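Local structure of dihydropteroate synthase (6PZ2) at residues A[136-141]-A[182-187]. The protein catalyses the condensation of a dihydropterin pyrophosphate with p-aminobenzoate to give dihydropteroate, a step of bacterial folate synthesis and, in this family, the target of sulfonamides. Numbering follows the deposited sequence.
Sequences IMHNQD and FGKDFE. With PT1 (pteroic acid), chain K.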
loop_
_atom_site.group_PDB
_atom_site.type_symbol
_atom_site.label_atom_id
_atom_site.label_comp_id
_atom_site.label_asym_id
_atom_site.label_seq_id
_atom_site.Cartn_x
_atom_site.Cartn_y
_atom_site.Cartn_z
ATOM N N ILE A 136 -4.744 -8.689 22.870
ATOM C CA ILE A 136 -5.837 -9.633 22.889
ATOM C C ILE A 136 -6.308 -9.850 21.457
ATOM O O ILE A 136 -6.954 -8.994 20.877
ATOM C CB ILE A 136 -7.015 -9.112 23.731
ATOM C CG1 ILE A 136 -6.597 -8.830 25.172
ATOM C CG2 ILE A 136 -8.192 -10.074 23.653
ATOM C CD1 ILE A 136 -7.731 -8.317 26.043
ATOM N N MET A 137 -6.043 -11.028 20.947
ATOM C CA MET A 137 -6.351 -11.327 19.598
ATOM C C MET A 137 -7.592 -12.225 19.534
ATOM O O MET A 137 -7.711 -13.135 20.327
ATOM C CB MET A 137 -5.180 -12.045 18.927
ATOM C CG MET A 137 -5.310 -12.092 17.416
ATOM S SD MET A 137 -4.201 -13.225 16.585
ATOM C CE MET A 137 -5.146 -14.746 16.705
ATOM N N HIS A 138 -8.473 -11.949 18.581
ATOM C CA HIS A 138 -9.653 -12.758 18.330
ATOM C C HIS A 138 -9.231 -14.082 17.698
ATOM O O HIS A 138 -8.466 -14.082 16.734
ATOM C CB HIS A 138 -10.650 -12.043 17.402
ATOM C CG HIS A 138 -11.783 -12.935 17.014
ATOM N ND1 HIS A 138 -11.807 -13.652 15.831
ATOM C CD2 HIS A 138 -12.886 -13.294 17.704
ATOM C CE1 HIS A 138 -12.901 -14.388 15.799
ATOM N NE2 HIS A 138 -13.581 -14.187 16.938
ATOM N N ASN A 139 -9.806 -15.199 18.140
ATOM C CA ASN A 139 -9.468 -16.503 17.548
ATOM C C ASN A 139 -10.609 -17.466 17.860
ATOM O O ASN A 139 -11.271 -17.265 18.846
ATOM C CB ASN A 139 -8.181 -17.059 18.173
ATOM C CG ASN A 139 -7.547 -18.223 17.446
ATOM O OD1 ASN A 139 -8.118 -18.795 16.511
ATOM N ND2 ASN A 139 -6.323 -18.535 17.834
ATOM N N GLN A 140 -10.813 -18.490 17.047
ATOM C CA GLN A 140 -11.763 -19.530 17.367
ATOM C C GLN A 140 -11.406 -20.741 16.505
ATOM O O GLN A 140 -10.648 -20.624 15.512
ATOM C CB GLN A 140 -13.209 -19.100 17.118
ATOM C CG GLN A 140 -13.570 -18.954 15.635
ATOM C CD GLN A 140 -15.031 -18.702 15.343
ATOM O OE1 GLN A 140 -15.736 -18.068 16.129
ATOM N NE2 GLN A 140 -15.482 -19.197 14.196
ATOM N N ASP A 141 -11.962 -21.892 16.850
ATOM C CA ASP A 141 -11.758 -23.008 15.917
ATOM C C ASP A 141 -12.898 -23.066 14.906
ATOM O O ASP A 141 -14.051 -22.857 15.253
ATOM C CB ASP A 141 -11.633 -24.364 16.604
ATOM C CG ASP A 141 -10.312 -24.514 17.333
ATOM O OD1 ASP A 141 -9.319 -23.818 16.980
ATOM O OD2 ASP A 141 -10.322 -25.247 18.317
ATOM N N PHE A 182 -7.305 -16.526 11.494
ATOM C CA PHE A 182 -7.598 -17.402 12.625
ATOM C C PHE A 182 -9.109 -17.554 12.763
ATOM O O PHE A 182 -9.825 -16.572 13.014
ATOM C CB PHE A 182 -7.078 -16.814 13.936
ATOM C CG PHE A 182 -5.582 -16.725 14.103
ATOM C CD1 PHE A 182 -4.905 -15.562 13.766
ATOM C CD2 PHE A 182 -4.868 -17.754 14.699
ATOM C CE1 PHE A 182 -3.538 -15.451 13.980
ATOM C CE2 PHE A 182 -3.498 -17.650 14.891
ATOM C CZ PHE A 182 -2.836 -16.487 14.551
ATOM N N GLY A 183 -9.610 -18.767 12.549
ATOM C CA GLY A 183 -11.047 -18.964 12.684
ATOM C C GLY A 183 -11.867 -18.255 11.619
ATOM O O GLY A 183 -13.031 -17.877 11.848
ATOM N N LYS A 184 -11.269 -18.099 10.447
ATOM C CA LYS A 184 -11.819 -17.265 9.396
ATOM C C LYS A 184 -11.334 -17.803 8.058
ATOM O O LYS A 184 -10.150 -17.990 7.874
ATOM C CB LYS A 184 -11.391 -15.803 9.526
ATOM C CG LYS A 184 -11.823 -15.129 10.822
ATOM C CD LYS A 184 -11.147 -13.769 11.010
ATOM C CE LYS A 184 -11.380 -13.167 12.373
ATOM N NZ LYS A 184 -10.533 -13.818 13.405
ATOM N N ASP A 185 -12.250 -17.974 7.118
ATOM C CA ASP A 185 -11.874 -18.294 5.741
ATOM C C ASP A 185 -11.617 -17.006 4.944
ATOM O O ASP A 185 -11.686 -15.885 5.466
ATOM C CB ASP A 185 -12.931 -19.164 5.054
ATOM C CG ASP A 185 -14.285 -18.510 4.890
ATOM O OD1 ASP A 185 -14.412 -17.244 4.938
ATOM O OD2 ASP A 185 -15.225 -19.298 4.739
ATOM N N PHE A 186 -11.328 -17.214 3.669
ATOM C CA PHE A 186 -10.902 -16.156 2.760
ATOM C C PHE A 186 -11.878 -14.979 2.807
ATOM O O PHE A 186 -11.504 -13.838 3.101
ATOM C CB PHE A 186 -10.740 -16.678 1.331
ATOM C CG PHE A 186 -10.420 -15.572 0.357
ATOM C CD1 PHE A 186 -9.180 -14.947 0.392
ATOM C CD2 PHE A 186 -11.396 -15.087 -0.500
ATOM C CE1 PHE A 186 -8.898 -13.891 -0.455
ATOM C CE2 PHE A 186 -11.099 -14.049 -1.366
ATOM C CZ PHE A 186 -9.864 -13.448 -1.332
ATOM N N GLU A 187 -13.141 -15.300 2.612
ATOM C CA GLU A 187 -14.161 -14.276 2.497
ATOM C C GLU A 187 -14.317 -13.523 3.817
ATOM O O GLU A 187 -14.645 -12.335 3.841
ATOM C CB GLU A 187 -15.472 -14.917 2.033
ATOM C CG GLU A 187 -15.534 -15.003 0.521
ATOM C CD GLU A 187 -16.387 -16.112 -0.065
ATOM O OE1 GLU A 187 -17.048 -16.835 0.711
ATOM O OE2 GLU A 187 -16.380 -16.248 -1.307
HETATM C C2 PT1 K . -1.487 -11.987 14.262
HETATM C C3 PT1 K . -0.587 -13.126 14.348
HETATM C C5 PT1 K . 0.122 -13.236 15.624
HETATM N N6 PT1 K . -0.362 -14.029 13.358
HETATM C C7 PT1 K . -0.980 -11.328 16.443
HETATM N N9 PT1 K . -0.131 -12.355 16.591
HETATM C C10 PT1 K . 0.485 -15.052 13.560
HETATM N N11 PT1 K . -1.177 -10.443 17.438
HETATM C C12 PT1 K . 1.135 -15.186 14.793
HETATM C C21 PT1 K . -2.377 -18.234 7.057
HETATM O O22 PT1 K . -3.596 -18.242 6.825
HETATM O O1 PT1 K . -2.202 -11.753 13.151
HETATM N N4 PT1 K . -1.674 -11.154 15.305
HETATM N N8 PT1 K . 0.978 -14.269 15.775
HETATM C C13 PT1 K . 0.695 -16.070 12.459
HETATM N N14 PT1 K . -0.589 -16.703 12.184
HETATM C C15 PT1 K . -0.957 -17.113 10.950
HETATM C C16 PT1 K . -0.049 -17.238 9.892
HETATM C C17 PT1 K . -2.305 -17.355 10.719
HETATM C C18 PT1 K . -0.510 -17.639 8.640
HETATM C C19 PT1 K . -2.769 -17.751 9.468
HETATM C C20 PT1 K . -1.868 -17.881 8.424
HETATM O O23 PT1 K . -1.585 -18.460 6.141
#
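Met-137 brings its sulfur obliquely to the Phe-182 ring, a Met-aromatic contact with SD 4.1 Å from the ring centroid. With CG anti to the backbone N (chi1 -166°), the same SD also reaches N4 of pteroic acid at 3.5 Å. One face of Phe-182 meets the aminobenzoate part of the ligand near C17, and its CZ lies 3.3 Å from the bridging N14. Asn-139 crosses beside the same ring, with OD1 3.4 Å from Phe-182 CB and the amide plane tilted 65° from the ring; its ND2 is hydrogen-bonded to Val-114 O. In this TIM barrel, 136-141 is the end of strand 133-137 and the loop after it, and 182-187 belongs to the connection from the neighbouring parallel strand 174-177 into helix 186-195, at the C-terminal end where the pterin pocket opens. Lys-184 runs extended and turns only at chi4 (77°), and NZ donates to His-138 ND1 at 2.7 Å, close to the imidazole plane. NZ also bonds Phe-182 O at 2.9 Å, in the carbonyl plane, and the carbonyls of Pro-178 and Gly-179; four acceptors for three hydrogens mean that at least one is probably shared. Farther out, Gln-140 O rests 3.3 Å from Gly-183 CA.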